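Dioxygenase (PDB 5V2D) probably cleaves the central carbon-carbon double bond of lignin-derived stilbenes with molecular oxygen at a histidine-bound iron, yielding two aldehydes. Local coordinates at residues Asp258-Arg261 against Met262-Gly265; Ala392-Pro395 against Glu396-Tyr399; Ser473-Met476 against Ala477-Pro480. All coordinates share one frame; numbering follows the deposited sequence.

Contact 1 of 3, residues Asp258-Arg261 against Met262-Gly265; sequences DVER and MKNG
A single-turn helix, 259-263, finished by a cap at each end, links Asp-258 to Met-262 and is a compact example of how a helix accounts for its end groups. The backbone N of Met-262 donates to Asp-258 O at 3.1 Å, and Lys-263 N donates to Val-259 O at 2.8 Å. Asp-258 is the N-cap: its OD2 accepts from Arg-261 N at 2.9 Å, on the anti side of the carboxylate and somewhat out of its plane. The Arg-261 chain sets off anti to its amide (chi1 171°) and folds back at chi3, which brings Asp-258 CB against one face of the guanidinium, toward its rim, rather than pairing the group with the carboxylate. NE and NH2 are instead taken up by carbonyls of Pro-267, Thr-256 and His-268, tying the helix to the chain on both flanks. On the exposed side Glu-260 OE2 and Lys-263 NZ make a long salt bridge of 3.9 Å. Met-262 is buried, its CB 3.4 Å from Val-259 O and its CG passing close to Asp-258 O. At the far end Asn-264 N still reaches Glu-260 O at 3.1 Å. Gly-265 N bonds to Met-262 O at 2.8 Å, and its positive phi (95°) turns the following chain back, bringing Gly-266 N to Arg-261 O; together these two bonds make the Schellman motif that ends the helix.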
loop_
_atom_site.group_PDB
_atom_site.type_symbol
_atom_site.label_atom_id
_atom_site.label_comp_id
_atom_site.label_asym_id
_atom_site.label_seq_id
_atom_site.Cartn_x
_atom_site.Cartn_y
_atom_site.Cartn_z
ATOM N N ASP A 258 -12.115 19.082 -0.364
ATOM C CA ASP A 258 -12.730 20.382 -0.041
ATOM C C ASP A 258 -12.463 20.753 1.434
ATOM O O ASP A 258 -13.015 20.142 2.362
ATOM C CB ASP A 258 -14.234 20.310 -0.308
ATOM C CG ASP A 258 -14.921 21.700 -0.190
ATOM O OD1 ASP A 258 -15.370 22.209 -1.184
ATOM O OD2 ASP A 258 -15.000 22.306 0.883
ATOM N N VAL A 259 -11.641 21.749 1.643
ATOM C CA VAL A 259 -11.253 22.141 3.009
ATOM C C VAL A 259 -12.446 22.649 3.854
ATOM O O VAL A 259 -12.511 22.401 5.090
ATOM C CB VAL A 259 -10.168 23.213 3.025
ATOM C CG1 VAL A 259 -9.706 23.461 4.497
ATOM C CG2 VAL A 259 -9.010 22.777 2.171
ATOM N N GLU A 260 -13.404 23.300 3.202
ATOM C CA GLU A 260 -14.598 23.768 3.927
ATOM C C GLU A 260 -15.388 22.613 4.445
ATOM O O GLU A 260 -15.809 22.631 5.598
ATOM C CB GLU A 260 -15.471 24.742 3.044
ATOM C CG GLU A 260 -14.809 26.119 2.824
ATOM C CD GLU A 260 -14.421 26.826 4.153
ATOM O OE1 GLU A 260 -15.312 26.964 5.069
ATOM O OE2 GLU A 260 -13.231 27.233 4.316
ATOM N N ARG A 261 -15.579 21.578 3.626
ATOM C CA ARG A 261 -16.269 20.369 4.080
ATOM C C ARG A 261 -15.539 19.793 5.315
ATOM O O ARG A 261 -16.160 19.347 6.269
ATOM C CB ARG A 261 -16.342 19.324 2.956
ATOM C CG ARG A 261 -16.852 17.952 3.391
ATOM C CD ARG A 261 -16.942 16.966 2.222
ATOM N NE ARG A 261 -15.614 16.591 1.697
ATOM C CZ ARG A 261 -15.188 16.768 0.452
ATOM N NH1 ARG A 261 -15.960 17.299 -0.480
ATOM N NH2 ARG A 261 -13.918 16.372 0.118
ATOM N N MET A 262 -14.205 19.758 5.250
ATOM C CA MET A 262 -13.406 19.259 6.366
ATOM C C MET A 262 -13.558 20.122 7.640
ATOM O O MET A 262 -13.676 19.567 8.725
ATOM C CB MET A 262 -11.907 19.178 5.996
ATOM C CG MET A 262 -11.550 18.142 4.910
ATOM S SD MET A 262 -9.837 18.439 4.252
ATOM C CE MET A 262 -8.926 18.278 5.795
ATOM N N LYS A 263 -13.530 21.442 7.494
ATOM C CA LYS A 263 -13.772 22.343 8.649
ATOM C C LYS A 263 -15.106 22.082 9.297
ATOM O O LYS A 263 -15.220 22.227 10.481
ATOM C CB LYS A 263 -13.681 23.788 8.271
ATOM C CG LYS A 263 -12.245 24.213 8.224
ATOM C CD LYS A 263 -12.099 25.672 7.726
ATOM C CE LYS A 263 -10.692 26.189 7.960
ATOM N NZ LYS A 263 -10.263 27.100 6.854
ATOM N N ASN A 264 -16.081 21.626 8.519
ATOM C CA ASN A 264 -17.395 21.221 9.038
ATOM C C ASN A 264 -17.494 19.798 9.479
ATOM O O ASN A 264 -18.623 19.306 9.728
ATOM C CB ASN A 264 -18.488 21.551 8.017
ATOM C CG ASN A 264 -18.647 23.072 7.857
ATOM O OD1 ASN A 264 -18.791 23.777 8.847
ATOM N ND2 ASN A 264 -18.510 23.581 6.653
ATOM N N GLY A 265 -16.346 19.084 9.577
ATOM C CA GLY A 265 -16.378 17.767 10.156
ATOM C C GLY A 265 -16.492 16.652 9.157
ATOM O O GLY A 265 -16.507 15.472 9.560
#

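Contact 2 of 3, residues Ala392-Pro395 against Glu396-Tyr399; sequences AFDP and ERPY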
loop_
_atom_site.group_PDB
_atom_site.type_symbol
_atom_site.label_atom_id
_atom_site.label_comp_id
_atom_site.label_asym_id
_atom_site.label_seq_id
_atom_site.Cartn_x
_atom_site.Cartn_y
_atom_site.Cartn_z
ATOM N N ALA A 392 -5.886 -12.242 -5.800
ATOM C CA ALA A 392 -7.194 -12.213 -6.448
ATOM C C ALA A 392 -8.236 -12.868 -5.562
ATOM O O ALA A 392 -7.925 -13.654 -4.661
ATOM C CB ALA A 392 -7.131 -12.948 -7.771
ATOM N N PHE A 393 -9.497 -12.532 -5.822
ATOM C CA PHE A 393 -10.637 -13.118 -5.129
ATOM C C PHE A 393 -11.499 -13.826 -6.195
ATOM O O PHE A 393 -11.873 -13.217 -7.169
ATOM C CB PHE A 393 -11.473 -12.060 -4.468
ATOM C CG PHE A 393 -12.750 -12.573 -3.847
ATOM C CD1 PHE A 393 -12.776 -13.674 -3.083
ATOM C CD2 PHE A 393 -13.957 -11.923 -4.119
ATOM C CE1 PHE A 393 -13.954 -14.143 -2.516
ATOM C CE2 PHE A 393 -15.155 -12.378 -3.556
ATOM C CZ PHE A 393 -15.138 -13.507 -2.747
ATOM N N ASP A 394 -11.705 -15.114 -6.012
ATOM C CA ASP A 394 -12.578 -15.930 -6.823
ATOM C C ASP A 394 -13.761 -16.308 -5.970
ATOM O O ASP A 394 -13.653 -17.146 -5.058
ATOM C CB ASP A 394 -11.841 -17.162 -7.302
ATOM C CG ASP A 394 -12.712 -18.098 -8.190
ATOM O OD1 ASP A 394 -12.070 -19.062 -8.623
ATOM O OD2 ASP A 394 -13.961 -17.870 -8.346
ATOM N N PRO A 395 -14.924 -15.656 -6.213
ATOM C CA PRO A 395 -16.117 -15.918 -5.391
ATOM C C PRO A 395 -16.687 -17.322 -5.512
ATOM O O PRO A 395 -17.474 -17.707 -4.653
ATOM C CB PRO A 395 -17.144 -14.882 -5.875
ATOM C CG PRO A 395 -16.729 -14.586 -7.296
ATOM C CD PRO A 395 -15.212 -14.694 -7.311
ATOM N N GLU A 396 -16.294 -18.059 -6.550
ATOM C CA GLU A 396 -16.815 -19.466 -6.750
ATOM C C GLU A 396 -16.036 -20.499 -5.945
ATOM O O GLU A 396 -16.477 -21.579 -5.866
ATOM C CB GLU A 396 -16.939 -19.904 -8.210
ATOM C CG GLU A 396 -17.691 -18.943 -9.122
ATOM C CD GLU A 396 -19.115 -18.537 -8.625
ATOM O OE1 GLU A 396 -19.493 -17.333 -8.776
ATOM O OE2 GLU A 396 -19.830 -19.407 -8.069
ATOM N N ARG A 397 -14.883 -20.170 -5.351
ATOM C CA ARG A 397 -14.168 -21.146 -4.516
ATOM C C ARG A 397 -14.942 -21.374 -3.244
ATOM O O ARG A 397 -15.615 -20.474 -2.769
ATOM C CB ARG A 397 -12.796 -20.620 -4.100
ATOM C CG ARG A 397 -11.903 -20.377 -5.275
ATOM C CD ARG A 397 -11.304 -21.694 -5.745
ATOM N NE ARG A 397 -10.465 -21.322 -6.866
ATOM C CZ ARG A 397 -9.419 -21.987 -7.279
ATOM N NH1 ARG A 397 -9.060 -23.121 -6.696
ATOM N NH2 ARG A 397 -8.789 -21.505 -8.338
ATOM N N PRO A 398 -14.774 -22.544 -2.645
ATOM C CA PRO A 398 -15.389 -22.785 -1.365
ATOM C C PRO A 398 -14.934 -21.756 -0.269
ATOM O O PRO A 398 -13.773 -21.303 -0.276
ATOM C CB PRO A 398 -14.916 -24.205 -0.985
ATOM C CG PRO A 398 -14.024 -24.702 -2.100
ATOM C CD PRO A 398 -13.921 -23.662 -3.158
ATOM N N TYR A 399 -15.837 -21.455 0.645
ATOM C CA TYR A 399 -15.622 -20.491 1.729
ATOM C C TYR A 399 -16.235 -21.049 2.998
ATOM O O TYR A 399 -17.442 -21.193 3.122
ATOM C CB TYR A 399 -16.292 -19.178 1.351
ATOM C CG TYR A 399 -16.096 -18.060 2.378
ATOM C CD1 TYR A 399 -16.992 -17.871 3.398
ATOM C CD2 TYR A 399 -15.020 -17.198 2.286
ATOM C CE1 TYR A 399 -16.815 -16.876 4.348
ATOM C CE2 TYR A 399 -14.814 -16.147 3.219
ATOM C CZ TYR A 399 -15.689 -15.995 4.257
ATOM O OH TYR A 399 -15.546 -14.992 5.205
HETATM O O HOH W 1 -14.972 -17.883 -1.942
#
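A type I beta turn from Asp-394 to Arg-397 carries the chain out of strand 387-392 into the loop that leads to strand 413-418, its neighbour in a four-stranded sheet. An Asx turn is superimposed on it, because the aspartate at the first position also accepts, through its side chain, from the amide two residues on. Turns of this kind show how one acidic residue can serve several donors. Asp-394 O receives Arg-397 N at 3.3 Å, the bond that closes the turn. With CG opposite its own amide (chi1 -180°), the carboxylate is placed beside the amide of Glu-396 and the Arg-397 side chain and divides its work: OD2 takes Glu-396 N at 3.0 Å and OD1 takes Arg-397 NE at 3.3 Å, both from above the carboxylate plane. The second of these is also a salt bridge. In Arg-397, chi1 puts CG 3.6 Å from Asp-394 OD1, and the bend at chi2 (-80°) then brings NE round to the same oxygen, which lies at the edge of the guanidinium, near its plane. The two flat groups are nearly perpendicular, at 85°. NE alone makes the bond to OD1; NH2 of Arg-397 is farther off, 4.1 Å from Asp-394 OD1. Glu-396 swings outward; its OE1 stays 5.6 Å from Asp-394 OD2, a spacing at which two negative charges would probably still repel mildly. Outside the turn, Asn-412 OD1 accepts from Asp-394 N, and Arg-397 also packs against Leu-413 of the returning strand. Inside the bend a water donates to Arg-397 O at 2.8 Å and, weakly, to Asp-394 O at 3.5 Å.

Contact 3 of 3, residues Ser473-Met476 against Ala477-Pro480; sequences SRDM and ASGP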
loop_
_atom_site.group_PDB
_atom_site.type_symbol
_atom_site.label_atom_id
_atom_site.label_comp_id
_atom_site.label_asym_id
_atom_site.label_seq_id
_atom_site.Cartn_x
_atom_site.Cartn_y
_atom_site.Cartn_z
ATOM N N SER A 473 8.191 -19.741 -7.483
ATOM C CA SER A 473 7.525 -19.131 -8.652
ATOM C C SER A 473 7.400 -20.099 -9.846
ATOM O O SER A 473 6.504 -19.915 -10.674
ATOM C CB SER A 473 8.254 -17.915 -9.202
ATOM O OG SER A 473 9.575 -18.197 -9.635
ATOM N N ARG A 474 8.277 -21.110 -9.864
ATOM C CA ARG A 474 8.221 -22.166 -10.900
ATOM C C ARG A 474 7.028 -23.067 -10.807
ATOM O O ARG A 474 6.718 -23.737 -11.806
ATOM C CB ARG A 474 9.465 -23.055 -10.825
ATOM C CG ARG A 474 10.649 -22.275 -11.384
ATOM C CD ARG A 474 11.896 -23.021 -11.160
ATOM N NE ARG A 474 13.042 -22.179 -11.485
ATOM C CZ ARG A 474 14.310 -22.633 -11.470
ATOM N NH1 ARG A 474 14.587 -23.914 -11.191
ATOM N NH2 ARG A 474 15.325 -21.835 -11.766
ATOM N N ASP A 475 6.368 -23.106 -9.645
ATOM C CA ASP A 475 5.173 -23.887 -9.496
ATOM C C ASP A 475 4.294 -23.394 -8.359
ATOM O O ASP A 475 4.354 -23.964 -7.244
ATOM C CB ASP A 475 5.618 -25.358 -9.250
ATOM C CG ASP A 475 4.446 -26.325 -9.139
ATOM O OD1 ASP A 475 3.246 -25.928 -9.314
ATOM O OD2 ASP A 475 4.800 -27.475 -8.807
ATOM N N MET A 476 3.469 -22.382 -8.612
ATOM C CA MET A 476 2.664 -21.810 -7.582
ATOM C C MET A 476 1.545 -22.736 -7.183
ATOM O O MET A 476 1.216 -22.853 -6.006
ATOM C CB MET A 476 2.019 -20.496 -8.059
ATOM C CG MET A 476 3.078 -19.446 -8.539
ATOM S SD MET A 476 3.819 -18.676 -7.113
ATOM C CE MET A 476 2.386 -17.667 -6.519
ATOM N N ALA A 477 0.959 -23.471 -8.138
ATOM C CA ALA A 477 -0.230 -24.277 -7.817
ATOM C C ALA A 477 0.074 -25.384 -6.828
ATOM O O ALA A 477 -0.802 -25.868 -6.120
ATOM C CB ALA A 477 -0.869 -24.843 -9.115
ATOM N N SER A 478 1.321 -25.803 -6.775
ATOM C CA SER A 478 1.731 -26.777 -5.809
ATOM C C SER A 478 1.754 -26.261 -4.329
ATOM O O SER A 478 1.893 -27.036 -3.387
ATOM C CB SER A 478 3.095 -27.249 -6.239
ATOM O OG SER A 478 3.624 -27.972 -5.233
ATOM N N GLY A 479 1.637 -24.964 -4.127
ATOM C CA GLY A 479 1.602 -24.432 -2.772
ATOM C C GLY A 479 2.951 -24.286 -2.111
ATOM O O GLY A 479 4.007 -24.383 -2.771
ATOM N N PRO A 480 2.924 -23.936 -0.810
ATOM C CA PRO A 480 4.106 -23.524 -0.120
ATOM C C PRO A 480 5.210 -24.604 -0.107
ATOM O O PRO A 480 4.878 -25.763 0.063
ATOM C CB PRO A 480 3.622 -23.338 1.295
ATOM C CG PRO A 480 2.181 -22.951 1.152
ATOM C CD PRO A 480 1.692 -23.656 -0.060
HETATM O O HOH W 2 5.495 -23.564 -4.771
#
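A chi1 of -177° carries the Asp-475 carboxylate away from its own amide and forward along the chain to Ser-478, whose OG is likewise turned opposite its amide, with CB facing the acid. OD1 accepts from Ser-478 N at 3.2 Å, a bent bond that arrives from 54° above the carboxylate plane. OD2 lies beside the same residue, 3.1 Å from Ser-478 CB, while Ser-478 OG is farther off, 3.8 Å from OD2. The amide hydrogen thus grips one oxygen and the serine methylene packs against the carboxylate as a whole, nearest OD2, which probably limits how far the group can rotate. The stretch these residues span is the connection between strands 465-472 and 482-486, adjacent antiparallel strands of one sheet, and its core is a type I beta turn from Met-476 to Gly-479. Gly-479 N closes that turn on Met-476 O at 2.9 Å, and the chain leaves with a positive phi at Gly-479 (80°) before Pro-480. A second carboxylate works from outside: Asp-425 accepts from Met-476 N and, weakly, from Ala-477 N, so the entry of the turn is bonded by its amides to a different sheet. The Met-476 side chain, kinked at both chi2 and chi3, is buried against Leu-471, Leu-414 and His-416, whereas Ala-477 and Ser-478 remain on the exposed side. A water sits 2.8 Å from Asp-475 O and 2.6 Å from Gly-479 O, bringing the carbonyls before and after the bend to a common neighbour.

In the fold
The three contacts follow in series along the chain, in a fold of small antiparallel sheets consistent with the beta-propeller of carotenoid cleavage oxygenases, its iron held by His-188, His-239, His-304 and His-495. Contact 1 lies between strands 255-257 and 269-271; its centre is about 49 Å from that of contact 3, across the middle of the chain, and about 40 Å from that of contact 2. Contacts 2 and 3 share one side, with nearest atoms about 9 Å apart; the sheet of strands 387-392, 413-418 and 424-427 meets that of strands 465-472 and 482-486, probably an adjacent blade, at contact 3. All three lie in connections between strands, about 23 to 26 Å from the chain's centre, and none includes an iron-binding histidine.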